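Local coordinates for protein CRISPR-associated endoribonuclease Cas6 1 (Methanocaldococcus jannaschii DSM 2661, PDB 5YI6) that probably cleaves CRISPR transcripts as an RNA-binding endoribonuclease, processing them into the crRNAs used in antiviral defence, at residues Phe189-Met194 against Tyr201-Glu206. Sequence-based numbering, arbitrary orientation.
Sequences FRPKRM and YCRCSE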
ATOM      1  N   PHE A 189     -12.819  11.643   4.455  1.00 23.67           N
ATOM      2  CA  PHE A 189     -12.121  10.522   5.085  1.00 22.57           C
ATOM      3  C   PHE A 189     -13.095   9.686   5.897  1.00 25.80           C
ATOM      4  O   PHE A 189     -14.124  10.174   6.362  1.00 25.35           O
ATOM      5  CB  PHE A 189     -10.929  10.980   5.953  1.00 25.07           C
ATOM      6  CG  PHE A 189     -11.269  11.246   7.396  1.00 29.99           C
ATOM      7  CD1 PHE A 189     -11.164  10.238   8.347  1.00 31.04           C
ATOM      8  CD2 PHE A 189     -11.662  12.512   7.802  1.00 37.04           C
ATOM      9  CE1 PHE A 189     -11.469  10.489   9.689  1.00 31.96           C
ATOM     10  CE2 PHE A 189     -11.966  12.769   9.141  1.00 34.54           C
ATOM     11  CZ  PHE A 189     -11.863  11.764  10.077  1.00 33.40           C
ATOM     12  N   ARG A 190     -12.764   8.409   6.035  1.00 24.26           N
ATOM     13  CA  ARG A 190     -13.521   7.438   6.815  1.00 27.44           C
ATOM     14  C   ARG A 190     -12.501   6.625   7.597  1.00 25.21           C
ATOM     15  O   ARG A 190     -11.538   6.110   6.997  1.00 23.57           O
ATOM     16  CB  ARG A 190     -14.359   6.502   5.936  1.00 27.42           C
ATOM     17  CG  ARG A 190     -15.356   7.215   5.054  1.00 46.11           C
ATOM     18  CD  ARG A 190     -16.500   7.766   5.887  1.00 60.99           C
ATOM     19  NE  ARG A 190     -17.553   8.369   5.062  1.00 72.28           N
ATOM     20  CZ  ARG A 190     -17.590   9.649   4.692  1.00 77.96           C
ATOM     21  NH1 ARG A 190     -16.631  10.491   5.065  1.00 72.31           N
ATOM     22  NH2 ARG A 190     -18.594  10.090   3.947  1.00 84.72           N
ATOM     23  N   PRO A 191     -12.679   6.444   8.900  1.00 23.12           N
ATOM     24  CA  PRO A 191     -11.765   5.562   9.626  1.00 19.74           C
ATOM     25  C   PRO A 191     -12.051   4.106   9.303  1.00 21.77           C
ATOM     26  O   PRO A 191     -13.194   3.711   9.080  1.00 25.12           O
ATOM     27  CB  PRO A 191     -12.067   5.873  11.097  1.00 26.47           C
ATOM     28  CG  PRO A 191     -13.487   6.277  11.080  1.00 30.74           C
ATOM     29  CD  PRO A 191     -13.663   7.067   9.800  1.00 29.84           C
ATOM     30  N   LYS A 192     -10.994   3.297   9.288  1.00 19.89           N
ATOM     31  CA  LYS A 192     -11.102   1.873   8.997  1.00 22.49           C
ATOM     32  C   LYS A 192     -10.326   1.089  10.042  1.00 27.74           C
ATOM     33  O   LYS A 192      -9.166   1.407  10.316  1.00 25.96           O
ATOM     34  CB  LYS A 192     -10.548   1.538   7.607  1.00 26.06           C
ATOM     35  CG  LYS A 192     -11.319   2.191   6.501  1.00 33.00           C
ATOM     36  CD  LYS A 192     -12.685   1.513   6.396  1.00 40.96           C
ATOM     37  CE  LYS A 192     -13.563   2.143   5.322  1.00 51.11           C
ATOM     38  NZ  LYS A 192     -14.812   1.347   5.145  1.00 56.36           N
ATOM     39  N   ARG A 193     -10.938   0.042  10.597  1.00 20.96           N
ATOM     40  CA  ARG A 193     -10.260  -0.779  11.593  1.00 24.36           C
ATOM     41  C   ARG A 193      -9.492  -1.898  10.897  1.00 25.51           C
ATOM     42  O   ARG A 193     -10.070  -2.653  10.105  1.00 28.81           O
ATOM     43  CB  ARG A 193     -11.274  -1.336  12.595  1.00 29.03           C
ATOM     44  CG  ARG A 193     -10.653  -2.158  13.713  1.00 37.23           C
ATOM     45  CD  ARG A 193     -11.712  -2.553  14.744  1.00 45.68           C
ATOM     46  NE  ARG A 193     -11.208  -3.489  15.751  1.00 50.59           N
ATOM     47  CZ  ARG A 193     -11.333  -4.811  15.663  1.00 54.97           C
ATOM     48  NH1 ARG A 193     -11.951  -5.351  14.617  1.00 57.41           N
ATOM     49  NH2 ARG A 193     -10.856  -5.591  16.628  1.00 59.03           N
ATOM     50  N   MET A 194      -8.178  -1.969  11.136  1.00 19.10           N
ATOM     51  CA  MET A 194      -7.311  -2.858  10.366  1.00 25.05           C
ATOM     52  C   MET A 194      -6.465  -3.656  11.334  1.00 26.15           C
ATOM     53  O   MET A 194      -5.820  -3.072  12.210  1.00 25.46           O
ATOM     54  CB  MET A 194      -6.378  -2.088   9.397  1.00 22.51           C
ATOM     55  CG  MET A 194      -7.078  -1.047   8.506  1.00 27.42           C
ATOM     56  SD  MET A 194      -8.008  -1.857   7.198  1.00 24.32           S
ATOM     57  CE  MET A 194      -6.745  -2.507   6.098  1.00 18.34           C
ATOM     58  N   TYR A 201      -5.262  -4.196  16.572  1.00 24.71           N
ATOM     59  CA  TYR A 201      -6.048  -3.527  15.553  1.00 30.24           C
ATOM     60  C   TYR A 201      -5.782  -2.029  15.640  1.00 35.43           C
ATOM     61  O   TYR A 201      -5.674  -1.464  16.734  1.00 32.46           O
ATOM     62  CB  TYR A 201      -7.525  -3.831  15.732  1.00 26.84           C
ATOM     63  CG  TYR A 201      -7.828  -5.299  15.512  1.00 26.81           C
ATOM     64  CD1 TYR A 201      -8.435  -5.749  14.337  1.00 31.16           C
ATOM     65  CD2 TYR A 201      -7.441  -6.251  16.469  1.00 26.54           C
ATOM     66  CE1 TYR A 201      -8.695  -7.117  14.147  1.00 33.11           C
ATOM     67  CE2 TYR A 201      -7.685  -7.595  16.289  1.00 34.47           C
ATOM     68  CZ  TYR A 201      -8.310  -8.030  15.131  1.00 35.15           C
ATOM     69  OH  TYR A 201      -8.544  -9.383  14.971  1.00 44.05           O
ATOM     70  N   CYS A 202      -5.665  -1.386  14.498  1.00 24.38           N
ATOM     71  CA  CYS A 202      -5.426   0.041  14.471  1.00 22.57           C
ATOM     72  C   CYS A 202      -6.542   0.726  13.704  1.00 25.50           C
ATOM     73  O   CYS A 202      -7.334   0.085  13.015  1.00 30.94           O
ATOM     74  CB  CYS A 202      -4.053   0.343  13.858  1.00 26.47           C
ATOM     75  SG  CYS A 202      -3.906  -0.192  12.122  1.00 32.04           S
ATOM     76  N   ARG A 203      -6.611   2.044  13.841  1.00 22.36           N
ATOM     77  CA  ARG A 203      -7.518   2.867  13.049  1.00 21.83           C
ATOM     78  C   ARG A 203      -6.691   3.566  11.974  1.00 23.00           C
ATOM     79  O   ARG A 203      -5.701   4.232  12.296  1.00 22.39           O
ATOM     80  CB  ARG A 203      -8.243   3.880  13.933  1.00 25.54           C
ATOM     81  CG  ARG A 203      -9.103   3.213  14.974  1.00 38.52           C
ATOM     82  CD  ARG A 203      -9.698   4.201  15.984  1.00 51.15           C
ATOM     83  NE  ARG A 203     -10.728   5.051  15.388  1.00 63.14           N
ATOM     84  CZ  ARG A 203     -11.952   4.623  15.068  1.00 67.22           C
ATOM     85  NH1 ARG A 203     -12.838   5.458  14.538  1.00 61.17           N
ATOM     86  NH2 ARG A 203     -12.286   3.350  15.261  1.00 72.70           N
ATOM     87  N   CYS A 204      -7.081   3.387  10.705  1.00 18.11           N
ATOM     88  CA  CYS A 204      -6.398   3.928   9.541  1.00 16.78           C
ATOM     89  C   CYS A 204      -7.382   4.823   8.795  1.00 21.68           C
ATOM     90  O   CYS A 204      -8.586   4.805   9.065  1.00 20.88           O
ATOM     91  CB  CYS A 204      -5.902   2.784   8.623  1.00 21.50           C
ATOM     92  SG  CYS A 204      -4.606   1.836   9.412  1.00 25.96           S
ATOM     93  N   SER A 205      -6.886   5.621   7.860  1.00 18.51           N
ATOM     94  CA  SER A 205      -7.746   6.573   7.163  1.00 19.87           C
ATOM     95  C   SER A 205      -7.923   6.166   5.708  1.00 20.39           C
ATOM     96  O   SER A 205      -6.947   6.115   4.967  1.00 17.27           O
ATOM     97  CB  SER A 205      -7.186   7.998   7.209  1.00 24.37           C
ATOM     98  OG  SER A 205      -7.004   8.444   8.550  1.00 27.86           O
ATOM     99  N   GLU A 206      -9.163   5.884   5.303  1.00 18.52           N
ATOM    100  CA  GLU A 206      -9.516   5.893   3.883  1.00 19.40           C
ATOM    101  C   GLU A 206      -9.804   7.339   3.506  1.00 23.31           C
ATOM    102  O   GLU A 206     -10.641   7.988   4.145  1.00 24.02           O
ATOM    103  CB  GLU A 206     -10.739   5.000   3.653  1.00 21.52           C
ATOM    104  CG  GLU A 206     -11.298   5.009   2.260  1.00 34.49           C
ATOM    105  CD  GLU A 206     -12.472   4.032   2.140  1.00 53.06           C
ATOM    106  OE1 GLU A 206     -13.636   4.494   2.103  1.00 52.01           O
ATOM    107  OE2 GLU A 206     -12.225   2.803   2.152  1.00 58.91           O
TER
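The arms of an antiparallel beta hairpin meet here, 189-194 against 201-206, in the C-terminal Cas6 family region. Arg-190, Lys-192 and Met-194 form hydrogen-bonded pairs with Glu-206, Cys-204 and Cys-202, each exchanging two backbone bonds. Pro-191 lacks an N-H but sits in a non-hydrogen-bonded pair opposite Ser-205, where none is required of it; its CA makes a CA-H...O contact with Cys-204 O (3.3 Å). Near the turn, the Arg-193 guanidinium lies flat on the Tyr-201 ring in a cation-pi stack, planes 4° apart and Arg-193 CZ 3.8 Å from the ring centroid. With CG anti to the backbone N (chi1 -177°), the extended arginine chain carries its flat cation over the phenol ring. Pro-191 CB and Arg-203 NH1 approach to 3.6 Å, the two side chains running alongside. On the other face, Met-194 CG, a methylene, packs 3.9 Å from Cys-204 SG. Lys-192 NZ stays 4.2 Å from Glu-206 OE2, beyond a salt bridge, though the charges probably still attract. Strand 182-195 is outermost in its four-stranded antiparallel sheet, where strand 201-213 separates it from strand 127-130; at this segment Ser-205 bonds through its backbone to Ile-134, and Asp-150, ending strand 145-150, accepts from Arg-203 N.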